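Local coordinates for protein putative cytochrome P450 hydroxylase (Chondromyces apiculatus DSM 436, PDB 6GMF) that binds heme b and works as a terpene monooxygenase of the cytochrome P450 family, probably inserting one atom of dioxygen into its substrates, at residues 119-122 against 123-126; 128-131 against 132-136; 254-257 against 258-262; 349-352 against 353-356; 357-360 against 361-365. One frame throughout, in Å; residues are numbered along the deposited sequence.

Contact 1 of 5, residues 119-122 against 123-126; sequences DGLR and GKST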
loop_
_atom_site.group_PDB
_atom_site.type_symbol
_atom_site.label_atom_id
_atom_site.label_comp_id
_atom_site.label_asym_id
_atom_site.label_seq_id
_atom_site.Cartn_x
_atom_site.Cartn_y
_atom_site.Cartn_z
ATOM N N ASP A 119 -22.831 8.662 -2.157
ATOM C CA ASP A 119 -24.187 9.027 -1.669
ATOM C C ASP A 119 -24.088 9.783 -0.339
ATOM O O ASP A 119 -24.885 10.624 -0.136
ATOM C CB ASP A 119 -25.071 7.789 -1.518
ATOM C CG ASP A 119 -25.564 7.235 -2.838
ATOM O OD1 ASP A 119 -25.352 7.879 -3.842
ATOM O OD2 ASP A 119 -26.084 6.128 -2.832
ATOM N N GLY A 120 -23.157 9.423 0.539
ATOM C CA GLY A 120 -22.968 10.137 1.805
ATOM C C GLY A 120 -22.503 11.568 1.616
ATOM O O GLY A 120 -22.545 12.289 2.579
ATOM N N LEU A 121 -22.106 11.957 0.402
ATOM C CA LEU A 121 -21.631 13.315 0.175
ATOM C C LEU A 121 -22.788 14.235 -0.304
ATOM O O LEU A 121 -22.588 15.448 -0.432
ATOM C CB LEU A 121 -20.499 13.259 -0.859
ATOM C CG LEU A 121 -19.330 12.336 -0.504
ATOM C CD1 LEU A 121 -18.233 12.448 -1.525
ATOM C CD2 LEU A 121 -18.786 12.677 0.869
ATOM N N ARG A 122 -23.948 13.677 -0.662
ATOM C CA ARG A 122 -25.036 14.471 -1.270
ATOM C C ARG A 122 -25.496 15.539 -0.273
ATOM O O ARG A 122 -25.550 15.290 0.961
ATOM C CB ARG A 122 -26.211 13.587 -1.695
ATOM C CG ARG A 122 -25.977 12.799 -2.971
ATOM C CD ARG A 122 -27.076 11.774 -3.202
ATOM N NE ARG A 122 -27.213 10.850 -2.077
ATOM C CZ ARG A 122 -28.179 9.950 -1.974
ATOM N NH1 ARG A 122 -28.979 9.732 -3.008
ATOM N NH2 ARG A 122 -28.352 9.290 -0.842
ATOM N N GLY A 123 -25.768 16.737 -0.822
ATOM C CA GLY A 123 -26.304 17.881 -0.084
ATOM C C GLY A 123 -25.210 18.669 0.615
ATOM O O GLY A 123 -25.506 19.664 1.265
ATOM N N LYS A 124 -23.955 18.193 0.510
ATOM C CA LYS A 124 -22.778 18.865 1.074
ATOM C C LYS A 124 -22.041 19.592 -0.059
ATOM O O LYS A 124 -22.045 19.110 -1.194
ATOM C CB LYS A 124 -21.768 17.883 1.670
ATOM C CG LYS A 124 -22.220 16.976 2.811
ATOM C CD LYS A 124 -21.274 15.774 2.966
ATOM C CE LYS A 124 -20.149 15.965 3.954
ATOM N NZ LYS A 124 -20.413 15.244 5.222
ATOM N N SER A 125 -21.382 20.712 0.261
ATOM C CA SER A 125 -20.493 21.349 -0.735
ATOM C C SER A 125 -19.013 21.243 -0.344
ATOM O O SER A 125 -18.156 21.588 -1.170
ATOM C CB SER A 125 -20.877 22.786 -1.015
ATOM O OG SER A 125 -20.914 23.521 0.178
ATOM N N THR A 126 -18.729 20.794 0.882
ATOM C CA THR A 126 -17.393 20.383 1.295
ATOM C C THR A 126 -17.469 18.995 1.944
ATOM O O THR A 126 -18.448 18.662 2.649
ATOM C CB THR A 126 -16.786 21.413 2.261
ATOM O OG1 THR A 126 -16.581 22.648 1.576
ATOM C CG2 THR A 126 -15.424 21.056 2.801
#
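Arg-122, whose CB touches Gly-123 N, lays one face of its guanidinium over Asp-119, with the carboxylate carbon CG 3.8 Å above the plane and over its centre. NE of the same group donates to Asp-119 O over 3.0 Å, in the plane of that carbonyl and on a lone pair, with the oxygen tilted 19° from the guanidinium plane. The guanidinium thus serves one aspartate in two ways, by its face and by its NE, and the carboxylate adds a long salt bridge through charge alone. The setting is a pair of overlapping beta turns where helix 107-119 gives way to the loop leading to strand 126-128: type I from Asp-119 to Arg-122, then type II from Leu-121 to Lys-124. Asp-119 O is gripped twice, since Arg-122 N also donates to it at 3.2 Å, closing the first turn. The second closes through Lys-124 N and Leu-121 O, 3.2 Å apart. Gly-123 takes the third position of this type II turn, with a positive phi of 84°; a CB there would run into Arg-122 O. The carboxylate of Asp-119 has a second cationic partner in Arg-363, so the turn is pinned to the end of helix 346-363. The aliphatic part of Lys-124 folds back over the turn, bent at chi3 (93°) and again at the next bond, which directs NZ to its salt-bridge partner Glu-132. On the way CB of Lys-124 passes 3.3 Å from Leu-121 O, and its CD rests 3.7 Å from Gly-120 O.

Contact 2 of 5, residues 128-131 against 132-136; sequences EATV and EVTVP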
loop_
_atom_site.group_PDB
_atom_site.type_symbol
_atom_site.label_atom_id
_atom_site.label_comp_id
_atom_site.label_asym_id
_atom_site.label_seq_id
_atom_site.Cartn_x
_atom_site.Cartn_y
_atom_site.Cartn_z
ATOM N N GLU A 128 -14.636 15.770 3.800
ATOM C CA GLU A 128 -13.332 15.333 4.137
ATOM C C GLU A 128 -13.075 13.971 3.475
ATOM O O GLU A 128 -13.655 12.963 3.844
ATOM C CB GLU A 128 -13.178 15.334 5.650
ATOM C CG GLU A 128 -11.736 15.460 6.080
ATOM C CD GLU A 128 -11.020 14.154 5.885
ATOM O OE1 GLU A 128 -11.354 13.199 6.614
ATOM O OE2 GLU A 128 -10.158 14.099 5.001
ATOM N N ALA A 129 -12.248 13.991 2.426
ATOM C CA ALA A 129 -12.156 12.835 1.526
ATOM C C ALA A 129 -11.583 11.607 2.213
ATOM O O ALA A 129 -11.899 10.518 1.786
ATOM C CB ALA A 129 -11.349 13.206 0.324
ATOM N N THR A 130 -10.737 11.767 3.230
ATOM C CA THR A 130 -10.135 10.595 3.846
ATOM C C THR A 130 -11.200 9.841 4.642
ATOM O O THR A 130 -11.538 8.714 4.326
ATOM C CB THR A 130 -8.889 10.923 4.667
ATOM O OG1 THR A 130 -9.208 11.717 5.814
ATOM C CG2 THR A 130 -7.824 11.555 3.810
ATOM N N VAL A 131 -11.819 10.485 5.637
ATOM C CA VAL A 131 -12.757 9.762 6.481
ATOM C C VAL A 131 -13.959 9.303 5.658
ATOM O O VAL A 131 -14.514 8.235 5.932
ATOM C CB VAL A 131 -13.203 10.664 7.649
ATOM C CG1 VAL A 131 -14.410 10.087 8.382
ATOM C CG2 VAL A 131 -12.026 10.927 8.555
ATOM N N GLU A 132 -14.387 10.110 4.696
ATOM C CA GLU A 132 -15.656 9.866 4.036
ATOM C C GLU A 132 -15.521 8.914 2.839
ATOM O O GLU A 132 -16.531 8.303 2.408
ATOM C CB GLU A 132 -16.293 11.200 3.668
ATOM C CG GLU A 132 -16.556 12.051 4.882
ATOM C CD GLU A 132 -17.398 13.274 4.617
ATOM O OE1 GLU A 132 -16.961 14.416 4.973
ATOM O OE2 GLU A 132 -18.520 13.085 4.143
ATOM N N VAL A 133 -14.310 8.757 2.283
ATOM C CA VAL A 133 -14.153 8.003 1.019
ATOM C C VAL A 133 -12.922 7.085 1.052
ATOM O O VAL A 133 -13.055 5.890 0.915
ATOM C CB VAL A 133 -14.104 8.922 -0.215
ATOM C CG1 VAL A 133 -13.856 8.106 -1.474
ATOM C CG2 VAL A 133 -15.365 9.766 -0.353
ATOM N N THR A 134 -11.715 7.656 1.196
ATOM C CA THR A 134 -10.544 6.886 0.881
ATOM C C THR A 134 -10.205 5.891 1.982
ATOM O O THR A 134 -9.667 4.828 1.689
ATOM C CB THR A 134 -9.352 7.779 0.546
ATOM O OG1 THR A 134 -8.898 8.414 1.730
ATOM C CG2 THR A 134 -9.693 8.802 -0.503
ATOM N N VAL A 135 -10.494 6.248 3.228
ATOM C CA VAL A 135 -10.244 5.312 4.348
ATOM C C VAL A 135 -11.264 4.183 4.334
ATOM O O VAL A 135 -10.859 3.019 4.424
ATOM C CB VAL A 135 -10.251 6.056 5.695
ATOM C CG1 VAL A 135 -10.300 5.084 6.865
ATOM C CG2 VAL A 135 -9.050 6.952 5.788
ATOM N N PRO A 136 -12.596 4.419 4.209
ATOM C CA PRO A 136 -13.550 3.309 4.256
ATOM C C PRO A 136 -13.413 2.302 3.112
ATOM O O PRO A 136 -13.574 1.109 3.345
ATOM C CB PRO A 136 -14.953 3.927 4.163
ATOM C CG PRO A 136 -14.716 5.398 3.889
ATOM C CD PRO A 136 -13.280 5.723 4.223
#
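Glu-128 and Glu-132 meet through the backbone of Glu-128 while keeping their charged ends apart: the chain of Glu-132, extended beyond CG, runs back along Glu-128 until OE1 accepts from Glu-128 N at 2.9 Å, whereas the bent side chain of Glu-128 turns to the start of the helix. The N-H reaches OE1 from above the carboxylate plane, 46° out of it. In return Glu-132 N donates to Glu-128 O, so a single residue is held at both its N-H and its carbonyl. Glu-128 is the N-cap of helix 129-134; its OE1 accepts from Val-131 N at 2.9 Å and its OE2 from Thr-130 N at 3.0 Å, quenching two N-H groups of the first turn. Farther on the helix widens into a pi-type turn, where Thr-134 N reaches Ala-129 O at 2.9 Å and Val-135 N reaches Thr-130 O. OG1 of Thr-134, set at an angle across the side chain of Thr-130, comes to 3.3 Å from Thr-130 CA. Val-135 drapes CG2 beside Thr-130 O, and the ring of Pro-136 puts CD near Val-131 O. With Glu-132 replaced by an alanine, Glu-128 N would probably lose this acceptor and Lys-124 its salt-bridge mate. Thr-134 O, in turn, accepts from Thr-239 OG1 on helix 220-251.

Contact 3 of 5, residues 254-257 against 258-262; sequences EQLA and AAQAD
Gln-260 N donates to Leu-256 O over 2.8 Å, approaching nearly along the C=O axis. It is the shortest bond between residues 254-257 and 258-262, which together make up most of the short helix 253-261. The same carbonyl is flanked by the donor's own side chain, with CB of Gln-260 3.5 Å and CG 3.6 Å from the oxygen. CG stays this close because it stands beside the backbone N and anti to the carbonyl carbon (chi1 -87°). Leu-256 swings the other way, its CG anti to N at 176°, and its CD1 then slants over to within 4.2 Å of Gln-260 CG, a grazing contact of methyl with methylene. The other bonds of the turn follow the alpha-helical i to i+4 pattern: Ala-258 N to Glu-254 O at 2.9 Å, Ala-259 N to Gln-255 O at 3.0 Å, and Ala-261 N to Ala-257 O. Of the four alanines, Ala-258, Ala-259 and Ala-261 have their CB atoms close to carbonyl oxygens of the preceding turn; CB of Ala-258, for instance, is 3.4 Å from Glu-254 O. Asp-262 leaves the helical conformation, but its N still donates to Ala-258 O and its OD1 accepts from Ser-264 N in the loop beyond. Leu-256 and Ala-259 pack on Leu-361 of helix 346-363. NE2 of Gln-260 probably donates to Leu-361 O and Gly-365 O, where that helix ends. Thus the chemistry divides along one side chain: the stem of Gln-260 lies against its own helix, and the amide probably supplies N-H groups to a neighbouring helix terminus.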
loop_
_atom_site.group_PDB
_atom_site.type_symbol
_atom_site.label_atom_id
_atom_site.label_comp_id
_atom_site.label_asym_id
_atom_site.label_seq_id
_atom_site.Cartn_x
_atom_site.Cartn_y
_atom_site.Cartn_z
ATOM N N GLU A 254 -6.236 20.725 -15.256
ATOM C CA GLU A 254 -6.557 20.436 -16.630
ATOM C C GLU A 254 -6.542 18.934 -16.851
ATOM O O GLU A 254 -7.236 18.414 -17.725
ATOM C CB GLU A 254 -5.596 21.125 -17.590
ATOM C CG GLU A 254 -5.705 22.634 -17.515
ATOM C CD GLU A 254 -4.725 23.381 -18.402
ATOM O OE1 GLU A 254 -3.840 22.716 -18.988
ATOM O OE2 GLU A 254 -4.856 24.626 -18.508
ATOM N N GLN A 255 -5.722 18.243 -16.046
ATOM C CA GLN A 255 -5.634 16.815 -16.144
ATOM C C GLN A 255 -6.881 16.207 -15.501
ATOM O O GLN A 255 -7.430 15.254 -16.022
ATOM C CB GLN A 255 -4.298 16.353 -15.566
ATOM C CG GLN A 255 -3.144 16.780 -16.464
ATOM C CD GLN A 255 -1.802 16.280 -15.991
ATOM O OE1 GLN A 255 -0.958 17.056 -15.535
ATOM N NE2 GLN A 255 -1.593 14.995 -16.179
ATOM N N LEU A 256 -7.308 16.770 -14.381
ATOM C CA LEU A 256 -8.559 16.358 -13.700
ATOM C C LEU A 256 -9.726 16.562 -14.673
ATOM O O LEU A 256 -10.517 15.623 -14.969
ATOM C CB LEU A 256 -8.707 17.199 -12.435
ATOM C CG LEU A 256 -9.978 17.007 -11.618
ATOM C CD1 LEU A 256 -10.277 15.532 -11.413
ATOM C CD2 LEU A 256 -9.820 17.708 -10.280
ATOM N N ALA A 257 -9.783 17.780 -15.227
ATOM C CA ALA A 257 -10.778 18.144 -16.235
ATOM C C ALA A 257 -10.763 17.118 -17.371
ATOM O O ALA A 257 -11.811 16.577 -17.752
ATOM C CB ALA A 257 -10.511 19.558 -16.712
ATOM N N ALA A 258 -9.580 16.779 -17.881
ATOM C CA ALA A 258 -9.498 15.814 -18.976
ATOM C C ALA A 258 -10.102 14.468 -18.545
ATOM O O ALA A 258 -10.810 13.838 -19.315
ATOM C CB ALA A 258 -8.082 15.654 -19.439
ATOM N N ALA A 259 -9.780 14.002 -17.329
ATOM C CA ALA A 259 -10.242 12.682 -16.878
ATOM C C ALA A 259 -11.743 12.701 -16.581
ATOM O O ALA A 259 -12.359 11.687 -16.686
ATOM C CB ALA A 259 -9.449 12.227 -15.668
ATOM N N GLN A 260 -12.279 13.850 -16.167
ATOM C CA GLN A 260 -13.694 13.977 -15.874
ATOM C C GLN A 260 -14.481 13.902 -17.185
ATOM O O GLN A 260 -15.589 13.377 -17.190
ATOM C CB GLN A 260 -13.978 15.262 -15.094
ATOM C CG GLN A 260 -13.816 15.084 -13.594
ATOM C CD GLN A 260 -14.389 16.227 -12.801
ATOM O OE1 GLN A 260 -14.005 17.381 -12.991
ATOM N NE2 GLN A 260 -15.310 15.915 -11.894
ATOM N N ALA A 261 -13.888 14.401 -18.284
ATOM C CA ALA A 261 -14.507 14.357 -19.627
ATOM C C ALA A 261 -14.288 12.997 -20.308
ATOM O O ALA A 261 -15.074 12.594 -21.150
ATOM C CB ALA A 261 -13.970 15.480 -20.479
ATOM N N ASP A 262 -13.224 12.274 -19.951
ATOM C CA ASP A 262 -12.969 10.959 -20.507
ATOM C C ASP A 262 -12.532 10.008 -19.382
ATOM O O ASP A 262 -11.340 9.866 -19.088
ATOM C CB ASP A 262 -11.895 11.008 -21.599
ATOM C CG ASP A 262 -11.583 9.673 -22.248
ATOM O OD1 ASP A 262 -12.287 8.688 -21.965
ATOM O OD2 ASP A 262 -10.591 9.608 -23.011
#

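Contact 4 of 5, residues 349-352 against 353-356; sequences ARLE and AKVM
Lys-354 begins its contact with the preceding turn at CB, which lies 3.3 Å from Arg-350 O, just beside the bond that its own backbone N makes to that oxygen at 2.9 Å. The turn belongs to helix 346-363, the L helix of the P450 fold, which follows the heme-ligating cysteine loop. CG leaves anti to the backbone N (chi1 177°), and a bend at chi3 (84°) then carries CE of Lys-354 over the side chain of Leu-351, 4.1 Å from its CD1. The tip, NZ, goes past the helix to a salt bridge with Glu-107, so the methylenes do the packing and the charge is answered elsewhere. CD1 of Leu-351 has a second neighbour: Val-355 stands alongside, pointing the same way, and offers CG2 at 3.9 Å. The leucine methyl thus meets a lysine methylene and a valine methyl together, from residues three and four positions further along the helix. Beneath this apolar patch the alpha-helical bonds are regular; Val-355 N meets Leu-351 O at 2.9 Å with an angle of 167° at the hydrogen, and Ala-353 and Met-356 bond back to Ala-349 and Glu-352 in the same pattern. Other faces of the helix have other tasks. Ala-349 lies against the heme, Ala-353 packs on Leu-241 and Ile-242 of helix 220-251, and Arg-350 makes a salt bridge with Glu-271. Glu-352 also meets Thr-238 of helix 220-251. On the valine side, CG2 of Val-355 also sits 3.4 Å from Leu-351 O.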
loop_
_atom_site.group_PDB
_atom_site.type_symbol
_atom_site.label_atom_id
_atom_site.label_comp_id
_atom_site.label_asym_id
_atom_site.label_seq_id
_atom_site.Cartn_x
_atom_site.Cartn_y
_atom_site.Cartn_z
ATOM N N ALA A 349 -5.752 -3.217 -5.522
ATOM C CA ALA A 349 -5.489 -1.792 -5.370
ATOM C C ALA A 349 -5.886 -1.036 -6.639
ATOM O O ALA A 349 -6.496 0.038 -6.581
ATOM C CB ALA A 349 -4.021 -1.584 -5.091
ATOM N N ARG A 350 -5.451 -1.566 -7.787
ATOM C CA ARG A 350 -5.706 -0.925 -9.107
ATOM C C ARG A 350 -7.212 -0.863 -9.379
ATOM O O ARG A 350 -7.672 0.154 -9.935
ATOM C CB ARG A 350 -4.978 -1.689 -10.218
ATOM C CG ARG A 350 -3.489 -1.385 -10.307
ATOM C CD ARG A 350 -2.787 -2.233 -11.352
ATOM N NE ARG A 350 -1.528 -1.646 -11.787
ATOM C CZ ARG A 350 -0.361 -2.281 -11.787
ATOM N NH1 ARG A 350 -0.307 -3.565 -11.480
ATOM N NH2 ARG A 350 0.746 -1.629 -12.095
ATOM N N LEU A 351 -7.939 -1.915 -8.996
ATOM C CA LEU A 351 -9.391 -1.988 -9.212
ATOM C C LEU A 351 -10.149 -1.030 -8.287
ATOM O O LEU A 351 -11.016 -0.297 -8.719
ATOM C CB LEU A 351 -9.845 -3.426 -8.955
ATOM C CG LEU A 351 -11.329 -3.680 -9.173
ATOM C CD1 LEU A 351 -11.750 -3.171 -10.552
ATOM C CD2 LEU A 351 -11.633 -5.151 -9.000
ATOM N N GLU A 352 -9.789 -1.019 -6.985
ATOM C CA GLU A 352 -10.471 -0.124 -6.037
ATOM C C GLU A 352 -10.254 1.321 -6.484
ATOM O O GLU A 352 -11.162 2.148 -6.424
ATOM C CB GLU A 352 -9.937 -0.349 -4.616
ATOM C CG GLU A 352 -10.345 -1.700 -4.050
ATOM C CD GLU A 352 -10.023 -1.908 -2.582
ATOM O OE1 GLU A 352 -9.889 -0.926 -1.853
ATOM O OE2 GLU A 352 -9.922 -3.077 -2.181
ATOM N N ALA A 353 -9.002 1.631 -6.862
ATOM C CA ALA A 353 -8.683 2.997 -7.208
ATOM C C ALA A 353 -9.432 3.383 -8.496
ATOM O O ALA A 353 -9.991 4.505 -8.587
ATOM C CB ALA A 353 -7.185 3.197 -7.337
ATOM N N LYS A 354 -9.369 2.502 -9.495
ATOM C CA LYS A 354 -10.102 2.812 -10.775
ATOM C C LYS A 354 -11.575 3.065 -10.466
ATOM O O LYS A 354 -12.166 4.090 -10.902
ATOM C CB LYS A 354 -9.963 1.670 -11.757
ATOM C CG LYS A 354 -10.728 1.859 -13.070
ATOM C CD LYS A 354 -10.938 0.581 -13.819
ATOM C CE LYS A 354 -12.153 -0.149 -13.290
ATOM N NZ LYS A 354 -12.699 -1.143 -14.250
ATOM N N VAL A 355 -12.179 2.130 -9.736
ATOM C CA VAL A 355 -13.624 2.248 -9.544
ATOM C C VAL A 355 -13.946 3.495 -8.719
ATOM O O VAL A 355 -14.799 4.273 -9.078
ATOM C CB VAL A 355 -14.247 0.975 -8.964
ATOM C CG1 VAL A 355 -15.695 1.237 -8.540
ATOM C CG2 VAL A 355 -14.178 -0.189 -9.939
ATOM N N MET A 356 -13.207 3.747 -7.619
ATOM C CA MET A 356 -13.539 4.865 -6.769
ATOM C C MET A 356 -13.346 6.173 -7.543
ATOM O O MET A 356 -14.169 7.083 -7.450
ATOM C CB MET A 356 -12.679 4.895 -5.501
ATOM C CG MET A 356 -13.160 5.818 -4.437
ATOM S SD MET A 356 -14.753 5.315 -3.759
ATOM C CE MET A 356 -15.832 6.575 -4.425
#

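Contact 5 of 5, residues 357-360 against 361-365; sequences LEVL and LARLG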
loop_
_atom_site.group_PDB
_atom_site.type_symbol
_atom_site.label_atom_id
_atom_site.label_comp_id
_atom_site.label_asym_id
_atom_site.label_seq_id
_atom_site.Cartn_x
_atom_site.Cartn_y
_atom_site.Cartn_z
ATOM N N LEU A 357 -12.265 6.277 -8.315
ATOM C CA LEU A 357 -12.026 7.512 -9.049
ATOM C C LEU A 357 -13.070 7.646 -10.180
ATOM O O LEU A 357 -13.550 8.761 -10.435
ATOM C CB LEU A 357 -10.596 7.528 -9.583
ATOM C CG LEU A 357 -9.525 7.743 -8.513
ATOM C CD1 LEU A 357 -8.183 7.521 -9.128
ATOM C CD2 LEU A 357 -9.608 9.134 -7.879
ATOM N N GLU A 358 -13.463 6.542 -10.819
ATOM C CA GLU A 358 -14.521 6.603 -11.875
ATOM C C GLU A 358 -15.811 7.192 -11.284
ATOM O O GLU A 358 -16.467 8.054 -11.888
ATOM C CB GLU A 358 -14.859 5.233 -12.459
ATOM C CG GLU A 358 -13.944 4.766 -13.557
ATOM C CD GLU A 358 -14.190 3.315 -13.953
ATOM O OE1 GLU A 358 -14.846 2.557 -13.170
ATOM O OE2 GLU A 358 -13.725 2.913 -15.024
ATOM N N VAL A 359 -16.170 6.749 -10.082
ATOM C CA VAL A 359 -17.406 7.195 -9.464
ATOM C C VAL A 359 -17.253 8.647 -8.998
ATOM O O VAL A 359 -18.154 9.482 -9.186
ATOM C CB VAL A 359 -17.810 6.216 -8.353
ATOM C CG1 VAL A 359 -19.015 6.706 -7.560
ATOM C CG2 VAL A 359 -18.075 4.838 -8.946
ATOM N N LEU A 360 -16.154 8.963 -8.311
ATOM C CA LEU A 360 -15.971 10.351 -7.850
ATOM C C LEU A 360 -16.001 11.326 -9.034
ATOM O O LEU A 360 -16.662 12.394 -8.974
ATOM C CB LEU A 360 -14.626 10.473 -7.143
ATOM C CG LEU A 360 -14.574 9.951 -5.716
ATOM C CD1 LEU A 360 -13.123 9.755 -5.301
ATOM C CD2 LEU A 360 -15.290 10.899 -4.765
ATOM N N LEU A 361 -15.245 10.985 -10.075
ATOM C CA LEU A 361 -15.053 11.885 -11.200
ATOM C C LEU A 361 -16.383 12.062 -11.922
ATOM O O LEU A 361 -16.641 13.161 -12.419
ATOM C CB LEU A 361 -13.992 11.333 -12.156
ATOM C CG LEU A 361 -12.547 11.415 -11.674
ATOM C CD1 LEU A 361 -11.561 11.064 -12.778
ATOM C CD2 LEU A 361 -12.232 12.767 -11.088
ATOM N N ALA A 362 -17.174 10.979 -12.036
ATOM C CA ALA A 362 -18.460 11.034 -12.770
ATOM C C ALA A 362 -19.491 11.841 -11.975
ATOM O O ALA A 362 -20.220 12.641 -12.524
ATOM C CB ALA A 362 -18.968 9.653 -13.034
ATOM N N ARG A 363 -19.562 11.624 -10.661
ATOM C CA ARG A 363 -20.642 12.190 -9.870
ATOM C C ARG A 363 -20.324 13.562 -9.282
ATOM O O ARG A 363 -21.235 14.283 -8.948
ATOM C CB ARG A 363 -21.032 11.186 -8.794
ATOM C CG ARG A 363 -21.716 9.976 -9.396
ATOM C CD ARG A 363 -22.165 9.009 -8.338
ATOM N NE ARG A 363 -23.194 9.566 -7.475
ATOM C CZ ARG A 363 -23.577 9.010 -6.334
ATOM N NH1 ARG A 363 -23.120 7.814 -5.995
ATOM N NH2 ARG A 363 -24.423 9.653 -5.549
ATOM N N LEU A 364 -19.052 13.914 -9.095
ATOM C CA LEU A 364 -18.726 15.206 -8.506
ATOM C C LEU A 364 -18.471 16.195 -9.643
ATOM O O LEU A 364 -17.817 15.833 -10.616
ATOM C CB LEU A 364 -17.479 15.096 -7.622
ATOM C CG LEU A 364 -17.680 14.707 -6.157
ATOM C CD1 LEU A 364 -18.574 13.500 -5.991
ATOM C CD2 LEU A 364 -16.341 14.460 -5.479
ATOM N N GLY A 365 -18.960 17.432 -9.486
ATOM C CA GLY A 365 -18.669 18.531 -10.411
ATOM C C GLY A 365 -17.233 18.964 -10.251
ATOM O O GLY A 365 -16.362 18.116 -10.088
#
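Leu-360 and Leu-364 set the close-packed side of this contact, lying alongside each other and pointing the same way, with CD2 of Leu-360 3.8 Å from CD2 of Leu-364. They lie at the C-terminal end of helix 346-363, the L helix of the P450 fold, Leu-360 in its last turn and Leu-364 just past it, the first residue to abandon helical backbone angles. N of Leu-364 nevertheless donates to Leu-360 O at 2.8 Å, and its CB rests 3.1 Å from that same oxygen. CB of Leu-364 points toward the preceding turn, and CG, anti to the carbonyl carbon (chi1 -88°), keeps the branch beside Leu-360. Cut back to an alanine, Leu-364 would probably leave a gap beside CD2 of Leu-360. Leu-361 is equally tight: its CG sits 3.1 Å from Leu-357 O, and its branch packs on Val-266 of helix 266-276. The solvent side is Ala-362, which is exposed and has just a methyl to offer, its CB 3.2 Å from Glu-358 O. Arg-363 runs its methylenes beside Val-359, while its guanidinium leaves for a salt bridge with Asp-119 and hydrogen bonds to His-115 O and Ala-395 O. Several acceptors thus hold a buried cation at the helix end. Its stem is more lightly held here, with CD of Arg-363 4.0 Å from CG1 of Val-359.

Followed from the N terminus, the five contacts lie in series; none nests in or crosses another, and each joins adjoining residues in a turn. Contact 1 rounds the exit of helix 107-119 and contact 2 starts the next helix after one short strand, the two tied by the salt bridge Lys-124 to Glu-132. Contact 3, much later, ends helix 253-261, whose Gln-260 and Leu-256 meet contact 5. Contacts 4 and 5 adjoin on helix 346-363, which runs from the heme outward, away from the centre of the chain. Val-133 of contact 2 touches Met-356 of contact 4 and Leu-360 of contact 5, while Arg-363 bridges contact 5 to Asp-119 of contact 1.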